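Local coordinates for protein phosphoribosylaminoimidazole-succinocarboxamide synthase (Pyrococcus horikoshii, PDB 4O86) that catalyses the ATP-dependent joining of L-aspartate to 5-amino-1-(5-phospho-D-ribosyl)imidazole-4-carboxylate, a step of de novo purine biosynthesis, at residues Pro87-Val92 against Tyr120-Glu125; Arg93-Gly98 against Ile170-Lys175. All coordinates share one frame; numbering follows the deposited sequence.

Interaction 1: Pro87-Val92 against Tyr120-Glu125; sequences PLEVVV and YYKNDE. With C5P (cytidine-5'-monophosphate), chain D; CDP (cytidine-5'-diphosphate), chain C; PO4 (phosphate ion), chain G.
K122 NZ forms a salt bridge with E89 OE1 at 3.0 Å, donates a hydrogen bond to the beta-phosphate oxygen O3B of the bound ADP, and makes a weak bond of 3.1 Å to phosphate-ion O3. The lysine chain runs extended from a CG set anti to the backbone N (chi1 -158°) and bends only at chi4 (56°), which turns the amine toward E89 OE1. It meets OE1 on the anti side of the carboxylate, slightly out of its plane. OE2 faces the nucleotide instead and lies 2.8 Å from the exocyclic amine N4 of CMP; CDP overlaps CMP in the same site.

Behind these groups is an antiparallel strand pair. E89 and Y120 form a hydrogen-bonded pair, joined by E89 N to Y120 O and Y120 N to E89 O, both 2.9 Å. Two residues on, K122 N donates to P87 O at 3.0 Å from well above the carbonyl plane, as the strand 111-121 gives way to loop. E89, V91 and Y120 line the nucleotide face, where V91 CG2 sits obliquely against Y120 CE2 at 3.7 Å and V91 CG1 packs near C5' of the ribose. The Y120 hydroxyl is held by E118. On the reverse face L88 and Y121 pack on I131, and the Y121 ring takes P87 O at its edge, 3.5 Å from CD1. With an alanine in place of E89, K122 NZ would probably lose its carboxylate mate and be held mainly by the ADP phosphate, and the cytosine amine would lose its acidic neighbour. The contact thus links the base end of the nucleotide to the ADP phosphate: E89 meets the base with OE2 and, with OE1, probably helps to position K122.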
ATOM      1  N   PRO A  87     -15.762  -0.729  -2.372  1.00 15.97           N
ATOM      2  CA  PRO A  87     -14.995  -1.899  -2.829  1.00 16.16           C
ATOM      3  C   PRO A  87     -13.661  -1.996  -2.081  1.00 16.65           C
ATOM      4  O   PRO A  87     -12.577  -1.879  -2.678  1.00 17.16           O
ATOM      5  CB  PRO A  87     -14.816  -1.630  -4.333  1.00 16.11           C
ATOM      6  CG  PRO A  87     -14.803  -0.139  -4.439  1.00 15.86           C
ATOM      7  CD  PRO A  87     -15.662   0.404  -3.314  1.00 15.88           C
ATOM      8  N   LEU A  88     -13.760  -2.215  -0.770  1.00 16.13           N
ATOM      9  CA  LEU A  88     -12.608  -2.230   0.118  1.00 15.93           C
ATOM     10  C   LEU A  88     -12.666  -3.382   1.100  1.00 15.86           C
ATOM     11  O   LEU A  88     -13.738  -3.817   1.528  1.00 15.29           O
ATOM     12  CB  LEU A  88     -12.535  -0.940   0.950  1.00 16.04           C
ATOM     13  CG  LEU A  88     -12.236   0.420   0.306  1.00 16.12           C
ATOM     14  CD1 LEU A  88     -12.335   1.469   1.409  1.00 16.10           C
ATOM     15  CD2 LEU A  88     -10.865   0.448  -0.348  1.00 15.19           C
ATOM     16  N   GLU A  89     -11.489  -3.860   1.467  1.00 15.81           N
ATOM     17  CA  GLU A  89     -11.346  -4.692   2.641  1.00 15.62           C
ATOM     18  C   GLU A  89     -10.388  -3.928   3.533  1.00 15.04           C
ATOM     19  O   GLU A  89      -9.291  -3.558   3.100  1.00 14.39           O
ATOM     20  CB  GLU A  89     -10.829  -6.073   2.255  1.00 17.64           C
ATOM     21  CG  GLU A  89     -11.853  -6.811   1.391  1.00 20.33           C
ATOM     22  CD  GLU A  89     -11.563  -8.280   1.205  1.00 23.24           C
ATOM     23  OE1 GLU A  89     -12.245  -8.909   0.357  1.00 24.96           O
ATOM     24  OE2 GLU A  89     -10.665  -8.817   1.896  1.00 24.55           O
ATOM     25  N   VAL A  90     -10.841  -3.641   4.755  1.00 13.97           N
ATOM     26  CA  VAL A  90     -10.103  -2.816   5.694  1.00 13.07           C
ATOM     27  C   VAL A  90      -9.523  -3.717   6.772  1.00 13.17           C
ATOM     28  O   VAL A  90     -10.250  -4.333   7.537  1.00 13.45           O
ATOM     29  CB  VAL A  90     -11.002  -1.724   6.307  1.00 12.84           C
ATOM     30  CG1 VAL A  90     -10.201  -0.820   7.234  1.00 12.30           C
ATOM     31  CG2 VAL A  90     -11.661  -0.906   5.194  1.00 12.34           C
ATOM     32  N   VAL A  91      -8.206  -3.818   6.798  1.00 12.95           N
ATOM     33  CA  VAL A  91      -7.548  -4.727   7.702  1.00 13.02           C
ATOM     34  C   VAL A  91      -6.902  -3.940   8.861  1.00 13.16           C
ATOM     35  O   VAL A  91      -6.156  -2.984   8.635  1.00 13.07           O
ATOM     36  CB  VAL A  91      -6.508  -5.602   6.956  1.00 13.34           C
ATOM     37  CG1 VAL A  91      -5.717  -6.436   7.948  1.00 13.06           C
ATOM     38  CG2 VAL A  91      -7.189  -6.519   5.933  1.00 12.93           C
ATOM     39  N   VAL A  92      -7.222  -4.327  10.092  1.00 12.74           N
ATOM     40  CA  VAL A  92      -6.578  -3.748  11.263  1.00 13.46           C
ATOM     41  C   VAL A  92      -5.661  -4.805  11.905  1.00 13.33           C
ATOM     42  O   VAL A  92      -6.045  -5.954  12.017  1.00 12.74           O
ATOM     43  CB  VAL A  92      -7.625  -3.229  12.278  1.00 13.43           C
ATOM     44  CG1 VAL A  92      -6.948  -2.473  13.398  1.00 13.51           C
ATOM     45  CG2 VAL A  92      -8.647  -2.334  11.591  1.00 13.38           C
ATOM     46  N   TYR A 120      -7.377  -2.569   1.197  1.00 13.01           N
ATOM     47  CA  TYR A 120      -7.238  -3.483   0.075  1.00 13.64           C
ATOM     48  C   TYR A 120      -8.359  -3.226  -0.920  1.00 13.91           C
ATOM     49  O   TYR A 120      -9.503  -3.053  -0.528  1.00 13.75           O
ATOM     50  CB  TYR A 120      -7.260  -4.934   0.565  1.00 13.70           C
ATOM     51  CG  TYR A 120      -5.999  -5.325   1.297  1.00 13.94           C
ATOM     52  CD1 TYR A 120      -4.893  -5.821   0.602  1.00 14.09           C
ATOM     53  CD2 TYR A 120      -5.913  -5.194   2.681  1.00 13.84           C
ATOM     54  CE1 TYR A 120      -3.735  -6.187   1.268  1.00 14.43           C
ATOM     55  CE2 TYR A 120      -4.765  -5.542   3.358  1.00 14.20           C
ATOM     56  CZ  TYR A 120      -3.677  -6.027   2.653  1.00 14.60           C
ATOM     57  OH  TYR A 120      -2.546  -6.360   3.352  1.00 14.76           O
ATOM     58  N   TYR A 121      -8.018  -3.167  -2.200  1.00 14.96           N
ATOM     59  CA  TYR A 121      -9.003  -2.970  -3.249  1.00 15.72           C
ATOM     60  C   TYR A 121      -9.680  -4.306  -3.542  1.00 16.74           C
ATOM     61  O   TYR A 121      -9.049  -5.240  -4.064  1.00 16.89           O
ATOM     62  CB  TYR A 121      -8.335  -2.391  -4.511  1.00 16.31           C
ATOM     63  CG  TYR A 121      -9.265  -2.192  -5.702  1.00 16.59           C
ATOM     64  CD1 TYR A 121     -10.608  -1.869  -5.512  1.00 16.78           C
ATOM     65  CD2 TYR A 121      -8.789  -2.308  -7.015  1.00 17.01           C
ATOM     66  CE1 TYR A 121     -11.459  -1.678  -6.582  1.00 17.81           C
ATOM     67  CE2 TYR A 121      -9.637  -2.128  -8.100  1.00 17.78           C
ATOM     68  CZ  TYR A 121     -10.966  -1.816  -7.872  1.00 18.28           C
ATOM     69  OH  TYR A 121     -11.820  -1.615  -8.912  1.00 19.87           O
ATOM     70  N   LYS A 122     -10.961  -4.401  -3.192  1.00 18.38           N
ATOM     71  CA  LYS A 122     -11.720  -5.636  -3.391  1.00 20.64           C
ATOM     72  C   LYS A 122     -11.985  -5.821  -4.879  1.00 21.29           C
ATOM     73  O   LYS A 122     -12.913  -5.238  -5.421  1.00 22.28           O
ATOM     74  CB  LYS A 122     -13.025  -5.578  -2.605  1.00 20.77           C
ATOM     75  CG  LYS A 122     -13.622  -6.939  -2.302  1.00 21.95           C
ATOM     76  CD  LYS A 122     -14.972  -6.799  -1.601  1.00 21.29           C
ATOM     77  CE  LYS A 122     -15.693  -8.138  -1.594  1.00 22.93           C
ATOM     78  NZ  LYS A 122     -14.875  -9.221  -0.961  1.00 22.65           N
ATOM     79  N   ASN A 123     -11.138  -6.602  -5.542  1.00 22.58           N
ATOM     80  CA  ASN A 123     -11.175  -6.739  -6.997  1.00 24.57           C
ATOM     81  C   ASN A 123     -10.543  -8.053  -7.428  1.00 26.41           C
ATOM     82  O   ASN A 123      -9.322  -8.233  -7.331  1.00 26.33           O
ATOM     83  CB  ASN A 123     -10.445  -5.565  -7.664  1.00 24.34           C
ATOM     84  CG  ASN A 123     -10.451  -5.648  -9.186  1.00 24.70           C
ATOM     85  OD1 ASN A 123      -9.950  -6.606  -9.772  1.00 25.48           O
ATOM     86  ND2 ASN A 123     -11.002  -4.628  -9.832  1.00 23.60           N
ATOM     87  N   ASP A 124     -11.376  -8.963  -7.918  1.00 29.73           N
ATOM     88  CA  ASP A 124     -10.937 -10.321  -8.269  1.00 32.69           C
ATOM     89  C   ASP A 124      -9.909 -10.379  -9.394  1.00 30.61           C
ATOM     90  O   ASP A 124      -8.907 -11.064  -9.271  1.00 31.01           O
ATOM     91  CB  ASP A 124     -12.145 -11.195  -8.600  1.00 36.80           C
ATOM     92  CG  ASP A 124     -12.912 -11.597  -7.363  1.00 39.90           C
ATOM     93  OD1 ASP A 124     -12.284 -12.176  -6.448  1.00 42.74           O
ATOM     94  OD2 ASP A 124     -14.135 -11.335  -7.299  1.00 41.89           O
ATOM     95  N   GLU A 125     -10.150  -9.644 -10.474  1.00 31.18           N
ATOM     96  CA  GLU A 125      -9.199  -9.564 -11.585  1.00 30.31           C
ATOM     97  C   GLU A 125      -7.777  -9.198 -11.133  1.00 29.52           C
ATOM     98  O   GLU A 125      -6.797  -9.650 -11.725  1.00 28.68           O
ATOM     99  CB  GLU A 125      -9.693  -8.567 -12.636  1.00 32.55           C
ATOM    100  CG  GLU A 125     -10.951  -9.009 -13.384  1.00 35.93           C
TER
HETATM  101  O3P C5P D 503      -3.641 -12.305   4.808  0.50 16.44           O
HETATM  102  P   C5P D 503      -3.486 -11.137   5.747  0.50 16.37           P
HETATM  103  O1P C5P D 503      -2.550 -11.368   6.911  0.50 16.30           O
HETATM  104  O2P C5P D 503      -3.236  -9.825   5.044  0.50 16.62           O
HETATM  105  O5' C5P D 503      -4.936 -11.029   6.435  0.50 16.46           O
HETATM  106  C5' C5P D 503      -5.171 -10.151   7.535  0.50 16.91           C
HETATM  107  C4' C5P D 503      -6.505 -10.487   8.189  0.50 17.57           C
HETATM  108  O4' C5P D 503      -7.580 -10.208   7.292  0.50 17.89           O
HETATM  109  C3' C5P D 503      -6.601 -11.967   8.523  0.50 18.03           C
HETATM  110  O3' C5P D 503      -7.260 -12.118   9.785  0.50 17.81           O
HETATM  111  C2' C5P D 503      -7.472 -12.570   7.451  0.50 18.24           C
HETATM  112  O2' C5P D 503      -8.248 -13.616   8.046  0.50 18.83           O
HETATM  113  C1' C5P D 503      -8.331 -11.396   7.006  0.50 18.52           C
HETATM  114  N1  C5P D 503      -8.641 -11.408   5.567  0.50 19.00           N
HETATM  115  C2  C5P D 503      -9.941 -11.738   5.125  0.50 18.87           C
HETATM  116  N3  C5P D 503     -10.230 -11.731   3.801  0.50 19.18           N
HETATM  117  C4  C5P D 503      -9.282 -11.404   2.896  0.50 19.48           C
HETATM  118  C5  C5P D 503      -7.995 -11.072   3.309  0.50 19.48           C
HETATM  119  C6  C5P D 503      -7.698 -11.076   4.672  0.50 19.42           C
HETATM  120  O2  C5P D 503     -10.824 -12.038   5.957  0.50 18.47           O
HETATM  121  N4  C5P D 503      -9.580 -11.402   1.577  0.50 20.28           N
HETATM  122  O3B CDP C 502      -3.466 -14.175   3.250  0.50 15.93           O
HETATM  123  PB  CDP C 502      -3.817 -13.775   4.658  0.50 16.39           P
HETATM  124  O1B CDP C 502      -5.234 -14.170   5.038  0.50 15.98           O
HETATM  125  O2B CDP C 502      -2.765 -14.089   5.687  0.50 15.41           O
HETATM  126  O3A CDP C 502      -3.860 -12.159   4.580  0.50 16.19           O
HETATM  127  PA  CDP C 502      -3.524 -11.162   5.803  0.50 16.32           P
HETATM  128  O1A CDP C 502      -3.378  -9.767   5.244  0.50 16.70           O
HETATM  129  O2A CDP C 502      -2.375 -11.702   6.629  0.50 16.40           O
HETATM  130  O5' CDP C 502      -4.869 -11.238   6.679  0.50 16.38           O
HETATM  131  C5' CDP C 502      -5.258 -10.160   7.527  0.50 16.84           C
HETATM  132  C4' CDP C 502      -6.579 -10.504   8.202  0.50 17.53           C
HETATM  133  O4' CDP C 502      -7.663 -10.259   7.306  0.50 17.87           O
HETATM  134  C3' CDP C 502      -6.644 -11.981   8.551  0.50 17.96           C
HETATM  135  O3' CDP C 502      -7.316 -12.134   9.806  0.50 17.74           O
HETATM  136  C2' CDP C 502      -7.482 -12.616   7.472  0.50 18.19           C
HETATM  137  O2' CDP C 502      -8.236 -13.682   8.057  0.50 18.72           O
HETATM  138  C1' CDP C 502      -8.369 -11.470   7.008  0.50 18.49           C
HETATM  139  N1  CDP C 502      -8.653 -11.494   5.565  0.50 18.99           N
HETATM  140  C2  CDP C 502      -9.961 -11.769   5.107  0.50 18.88           C
HETATM  141  O2  CDP C 502     -10.866 -12.015   5.931  0.50 18.46           O
HETATM  142  N3  CDP C 502     -10.228 -11.770   3.779  0.50 19.21           N
HETATM  143  C4  CDP C 502      -9.255 -11.502   2.882  0.50 19.57           C
HETATM  144  N4  CDP C 502      -9.536 -11.510   1.559  0.50 20.38           N
HETATM  145  C5  CDP C 502      -7.960 -11.223   3.310  0.50 19.54           C
HETATM  146  C6  CDP C 502      -7.683 -11.219   4.678  0.50 19.45           C
HETATM  147  P   PO4 G 506     -13.198 -11.994   1.523  0.80 38.08           P
HETATM  148  O1  PO4 G 506     -12.018 -11.419   0.786  0.80 36.50           O
HETATM  149  O2  PO4 G 506     -12.838 -12.369   2.943  0.80 36.54           O
HETATM  150  O3  PO4 G 506     -14.298 -10.963   1.583  0.80 38.82           O
HETATM  151  O4  PO4 G 506     -13.666 -13.228   0.771  0.80 37.96           O

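Interaction 2: Arg93-Gly98 against Ile170-Lys175; sequences RNVVAG and ILVDFK. With CDP (cytidine-5'-diphosphate), chain C; C5P (cytidine-5'-monophosphate), chain D; PO4 (phosphate ion), chain G.
R93 NH2 and D173 OD2 form a salt bridge at 3.3 Å at a bulge-like corner of the antiparallel sheet, where V172 O accepts from two successive amides. The two side chains lie alongside each other, their guanidinium and carboxylate planes nearly perpendicular. A bend at chi3 (71°) turns the R93 guanidinium to the nucleotide phosphate: NH2 meets CDP O2A at the guanidinium edge, in its plane, and NH1 donates to CDP O1A, each at 2.9 Å. D173 OD1 stands 2.7 Å from the ribose O3' of CDP. This is a phosphate and ribose pocket, probably that of the substrate nucleotide.

In the second shell, E118 pairs with NH1 and R198 with D173 OD2. A water accepts from R93 NE at 2.8 Å and lies beside D173 OD2 and V95 O, linking the ion pair to the turning chain. V172 CG1 touches both V95 CB and A97 CB, the latter at 3.7 Å. A double bond fixes the corner: V172 O accepts from N94 N at 2.8 Å and from V95 N at 3.1 Å. N94, also bonded to N157 of the helix 143-165, sends ND2 almost straight (170°) to L171 O at 2.9 Å.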
ATOM      1  N   ARG A  93      -4.448  -4.417  12.301  1.00 13.39           N
ATOM      2  CA  ARG A  93      -3.459  -5.383  12.781  1.00 13.37           C
ATOM      3  C   ARG A  93      -2.809  -4.948  14.103  1.00 14.06           C
ATOM      4  O   ARG A  93      -2.285  -3.829  14.205  1.00 14.28           O
ATOM      5  CB  ARG A  93      -2.395  -5.645  11.691  1.00 13.19           C
ATOM      6  CG  ARG A  93      -2.929  -5.517  10.254  1.00 12.75           C
ATOM      7  CD  ARG A  93      -1.910  -5.917   9.195  1.00 12.92           C
ATOM      8  NE  ARG A  93      -1.698  -7.353   9.198  1.00 12.39           N
ATOM      9  CZ  ARG A  93      -1.894  -8.174   8.170  1.00 12.69           C
ATOM     10  NH1 ARG A  93      -2.288  -7.724   6.971  1.00 12.14           N
ATOM     11  NH2 ARG A  93      -1.674  -9.472   8.355  1.00 12.00           N
ATOM     12  N   ASN A  94      -2.849  -5.834  15.106  1.00 14.50           N
ATOM     13  CA  ASN A  94      -2.251  -5.575  16.441  1.00 14.79           C
ATOM     14  C   ASN A  94      -0.932  -6.325  16.670  1.00 15.46           C
ATOM     15  O   ASN A  94      -0.007  -5.819  17.336  1.00 15.66           O
ATOM     16  CB  ASN A  94      -3.247  -5.938  17.546  1.00 13.87           C
ATOM     17  CG  ASN A  94      -4.543  -5.151  17.433  1.00 14.41           C
ATOM     18  OD1 ASN A  94      -4.525  -3.920  17.320  1.00 14.56           O
ATOM     19  ND2 ASN A  94      -5.669  -5.852  17.432  1.00 13.76           N
ATOM     20  N   VAL A  95      -0.883  -7.540  16.126  1.00 14.78           N
ATOM     21  CA  VAL A  95       0.238  -8.450  16.259  1.00 14.96           C
ATOM     22  C   VAL A  95       0.609  -8.872  14.844  1.00 15.37           C
ATOM     23  O   VAL A  95      -0.284  -9.093  14.014  1.00 15.73           O
ATOM     24  CB  VAL A  95      -0.165  -9.685  17.098  1.00 14.87           C
ATOM     25  CG1 VAL A  95       0.919 -10.750  17.077  1.00 15.33           C
ATOM     26  CG2 VAL A  95      -0.484  -9.266  18.528  1.00 14.93           C
ATOM     27  N   VAL A  96       1.911  -8.949  14.565  1.00 15.21           N
ATOM     28  CA  VAL A  96       2.421  -9.362  13.251  1.00 15.21           C
ATOM     29  C   VAL A  96       2.073 -10.829  12.943  1.00 15.42           C
ATOM     30  O   VAL A  96       2.405 -11.739  13.715  1.00 14.94           O
ATOM     31  CB  VAL A  96       3.953  -9.173  13.150  1.00 15.56           C
ATOM     32  CG1 VAL A  96       4.470  -9.687  11.810  1.00 15.58           C
ATOM     33  CG2 VAL A  96       4.350  -7.708  13.369  1.00 14.96           C
ATOM     34  N   ALA A  97       1.402 -11.035  11.809  1.00 15.56           N
ATOM     35  CA  ALA A  97       1.057 -12.365  11.302  1.00 15.20           C
ATOM     36  C   ALA A  97       0.748 -12.239   9.805  1.00 15.54           C
ATOM     37  O   ALA A  97       0.641 -11.123   9.290  1.00 14.29           O
ATOM     38  CB  ALA A  97      -0.157 -12.909  12.050  1.00 15.22           C
ATOM     39  N   GLY A  98       0.597 -13.375   9.117  1.00 15.52           N
ATOM     40  CA  GLY A  98       0.205 -13.380   7.692  1.00 15.99           C
ATOM     41  C   GLY A  98       1.039 -12.504   6.766  1.00 16.00           C
ATOM     42  O   GLY A  98       2.271 -12.466   6.868  1.00 16.70           O
ATOM     43  N   ILE A 170      -6.379 -13.085  22.245  1.00 21.53           N
ATOM     44  CA  ILE A 170      -5.704 -11.976  21.595  1.00 21.14           C
ATOM     45  C   ILE A 170      -6.252 -11.792  20.183  1.00 20.21           C
ATOM     46  O   ILE A 170      -6.270 -12.727  19.377  1.00 18.89           O
ATOM     47  CB  ILE A 170      -4.183 -12.201  21.528  1.00 21.88           C
ATOM     48  CG1 ILE A 170      -3.627 -12.459  22.937  1.00 22.03           C
ATOM     49  CG2 ILE A 170      -3.493 -11.001  20.879  1.00 21.61           C
ATOM     50  CD1 ILE A 170      -2.214 -13.005  22.939  1.00 23.63           C
ATOM     51  N   LEU A 171      -6.708 -10.579  19.900  1.00 19.42           N
ATOM     52  CA  LEU A 171      -7.108 -10.212  18.553  1.00 18.17           C
ATOM     53  C   LEU A 171      -5.862  -9.792  17.776  1.00 17.33           C
ATOM     54  O   LEU A 171      -5.335  -8.695  17.945  1.00 16.77           O
ATOM     55  CB  LEU A 171      -8.171  -9.118  18.590  1.00 18.36           C
ATOM     56  CG  LEU A 171      -8.724  -8.567  17.268  1.00 18.30           C
ATOM     57  CD1 LEU A 171      -9.458  -9.625  16.452  1.00 17.24           C
ATOM     58  CD2 LEU A 171      -9.646  -7.404  17.601  1.00 17.87           C
ATOM     59  N   VAL A 172      -5.393 -10.695  16.920  1.00 16.72           N
ATOM     60  CA  VAL A 172      -4.134 -10.508  16.207  1.00 16.01           C
ATOM     61  C   VAL A 172      -4.307  -9.498  15.050  1.00 15.53           C
ATOM     62  O   VAL A 172      -3.581  -8.497  14.964  1.00 15.71           O
ATOM     63  CB  VAL A 172      -3.581 -11.885  15.770  1.00 15.91           C
ATOM     64  CG1 VAL A 172      -2.483 -11.761  14.720  1.00 15.45           C
ATOM     65  CG2 VAL A 172      -3.087 -12.635  17.001  1.00 15.95           C
ATOM     66  N   ASP A 173      -5.294  -9.747  14.196  1.00 14.79           N
ATOM     67  CA  ASP A 173      -5.675  -8.815  13.127  1.00 14.68           C
ATOM     68  C   ASP A 173      -7.057  -9.224  12.672  1.00 14.52           C
ATOM     69  O   ASP A 173      -7.582 -10.224  13.169  1.00 14.78           O
ATOM     70  CB  ASP A 173      -4.691  -8.858  11.950  1.00 14.17           C
ATOM     71  CG  ASP A 173      -4.486 -10.275  11.396  1.00 13.96           C
ATOM     72  OD1 ASP A 173      -5.434 -11.073  11.393  1.00 13.53           O
ATOM     73  OD2 ASP A 173      -3.368 -10.584  10.958  1.00 14.18           O
ATOM     74  N   PHE A 174      -7.652  -8.463  11.754  1.00 13.73           N
ATOM     75  CA  PHE A 174      -8.985  -8.790  11.229  1.00 13.37           C
ATOM     76  C   PHE A 174      -9.323  -7.921  10.035  1.00 13.01           C
ATOM     77  O   PHE A 174      -8.712  -6.876   9.824  1.00 12.36           O
ATOM     78  CB  PHE A 174     -10.080  -8.661  12.315  1.00 13.72           C
ATOM     79  CG  PHE A 174     -10.211  -7.274  12.907  1.00 13.52           C
ATOM     80  CD1 PHE A 174     -11.208  -6.407  12.466  1.00 13.57           C
ATOM     81  CD2 PHE A 174      -9.346  -6.840  13.909  1.00 13.44           C
ATOM     82  CE1 PHE A 174     -11.349  -5.135  13.009  1.00 13.47           C
ATOM     83  CE2 PHE A 174      -9.473  -5.561  14.453  1.00 13.65           C
ATOM     84  CZ  PHE A 174     -10.475  -4.706  13.998  1.00 13.43           C
ATOM     85  N   LYS A 175     -10.304  -8.360   9.256  1.00 13.14           N
ATOM     86  CA  LYS A 175     -10.757  -7.622   8.084  1.00 12.74           C
ATOM     87  C   LYS A 175     -12.211  -7.148   8.259  1.00 12.61           C
ATOM     88  O   LYS A 175     -13.078  -7.907   8.686  1.00 11.88           O
ATOM     89  CB  LYS A 175     -10.637  -8.504   6.836  1.00 12.79           C
ATOM     90  CG  LYS A 175     -11.012  -7.827   5.514  1.00 13.08           C
ATOM     91  CD  LYS A 175     -12.484  -8.001   5.142  1.00 13.32           C
ATOM     92  CE  LYS A 175     -12.819  -9.457   4.782  1.00 13.77           C
ATOM     93  NZ  LYS A 175     -14.287  -9.684   4.566  1.00 13.69           N
TER
HETATM   94  O3B CDP C 502      -3.466 -14.175   3.250  0.50 15.93           O
HETATM   95  PB  CDP C 502      -3.817 -13.775   4.658  0.50 16.39           P
HETATM   96  O1B CDP C 502      -5.234 -14.170   5.038  0.50 15.98           O
HETATM   97  O2B CDP C 502      -2.765 -14.089   5.687  0.50 15.41           O
HETATM   98  O3A CDP C 502      -3.860 -12.159   4.580  0.50 16.19           O
HETATM   99  PA  CDP C 502      -3.524 -11.162   5.803  0.50 16.32           P
HETATM  100  O1A CDP C 502      -3.378  -9.767   5.244  0.50 16.70           O
HETATM  101  O2A CDP C 502      -2.375 -11.702   6.629  0.50 16.40           O
HETATM  102  O5' CDP C 502      -4.869 -11.238   6.679  0.50 16.38           O
HETATM  103  C5' CDP C 502      -5.258 -10.160   7.527  0.50 16.84           C
HETATM  104  C4' CDP C 502      -6.579 -10.504   8.202  0.50 17.53           C
HETATM  105  O4' CDP C 502      -7.663 -10.259   7.306  0.50 17.87           O
HETATM  106  C3' CDP C 502      -6.644 -11.981   8.551  0.50 17.96           C
HETATM  107  O3' CDP C 502      -7.316 -12.134   9.806  0.50 17.74           O
HETATM  108  C2' CDP C 502      -7.482 -12.616   7.472  0.50 18.19           C
HETATM  109  O2' CDP C 502      -8.236 -13.682   8.057  0.50 18.72           O
HETATM  110  C1' CDP C 502      -8.369 -11.470   7.008  0.50 18.49           C
HETATM  111  N1  CDP C 502      -8.653 -11.494   5.565  0.50 18.99           N
HETATM  112  C2  CDP C 502      -9.961 -11.769   5.107  0.50 18.88           C
HETATM  113  O2  CDP C 502     -10.866 -12.015   5.931  0.50 18.46           O
HETATM  114  N3  CDP C 502     -10.228 -11.770   3.779  0.50 19.21           N
HETATM  115  C4  CDP C 502      -9.255 -11.502   2.882  0.50 19.57           C
HETATM  116  N4  CDP C 502      -9.536 -11.510   1.559  0.50 20.38           N
HETATM  117  C5  CDP C 502      -7.960 -11.223   3.310  0.50 19.54           C
HETATM  118  C6  CDP C 502      -7.683 -11.219   4.678  0.50 19.45           C
HETATM  119  O3P C5P D 503      -3.641 -12.305   4.808  0.50 16.44           O
HETATM  120  P   C5P D 503      -3.486 -11.137   5.747  0.50 16.37           P
HETATM  121  O1P C5P D 503      -2.550 -11.368   6.911  0.50 16.30           O
HETATM  122  O2P C5P D 503      -3.236  -9.825   5.044  0.50 16.62           O
HETATM  123  O5' C5P D 503      -4.936 -11.029   6.435  0.50 16.46           O
HETATM  124  C5' C5P D 503      -5.171 -10.151   7.535  0.50 16.91           C
HETATM  125  C4' C5P D 503      -6.505 -10.487   8.189  0.50 17.57           C
HETATM  126  O4' C5P D 503      -7.580 -10.208   7.292  0.50 17.89           O
HETATM  127  C3' C5P D 503      -6.601 -11.967   8.523  0.50 18.03           C
HETATM  128  O3' C5P D 503      -7.260 -12.118   9.785  0.50 17.81           O
HETATM  129  C2' C5P D 503      -7.472 -12.570   7.451  0.50 18.24           C
HETATM  130  O2' C5P D 503      -8.248 -13.616   8.046  0.50 18.83           O
HETATM  131  C1' C5P D 503      -8.331 -11.396   7.006  0.50 18.52           C
HETATM  132  N1  C5P D 503      -8.641 -11.408   5.567  0.50 19.00           N
HETATM  133  C2  C5P D 503      -9.941 -11.738   5.125  0.50 18.87           C
HETATM  134  N3  C5P D 503     -10.230 -11.731   3.801  0.50 19.18           N
HETATM  135  C4  C5P D 503      -9.282 -11.404   2.896  0.50 19.48           C
HETATM  136  C5  C5P D 503      -7.995 -11.072   3.309  0.50 19.48           C
HETATM  137  C6  C5P D 503      -7.698 -11.076   4.672  0.50 19.42           C
HETATM  138  O2  C5P D 503     -10.824 -12.038   5.957  0.50 18.47           O
HETATM  139  N4  C5P D 503      -9.580 -11.402   1.577  0.50 20.28           N
HETATM  140  P   PO4 G 506     -13.198 -11.994   1.523  0.80 38.08           P
HETATM  141  O1  PO4 G 506     -12.018 -11.419   0.786  0.80 36.50           O
HETATM  142  O2  PO4 G 506     -12.838 -12.369   2.943  0.80 36.54           O
HETATM  143  O3  PO4 G 506     -14.298 -10.963   1.583  0.80 38.82           O
HETATM  144  O4  PO4 G 506     -13.666 -13.228   0.771  0.80 37.96           O
HETATM  145  O   HOH W   1      -1.161  -9.038  11.369  1.00 10.96           O

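Strand 84-93 carries segment 87-92 and ends at R93, where segment 93-98 begins; 111-121 and 169-180 are its neighbours, so interaction 1 pairs it on one side and interaction 2 on the other. Their centres are about 17 Å apart, yet V92 N probably hydrogen-bonds F174 O at 3.0 Å. Together they span the nucleotide: interaction 2 holds its phosphate and ribose end, interaction 1 meets its base. At the base end E89 OE2 packs 3.7 Å from K175 CE; K175 bonds the phosphate ion, probably from the crystallisation liquor, and K122 does so weakly. ADP and magnesium follow, their nearest atoms about 3 Å and 4 Å from the K122 side chain.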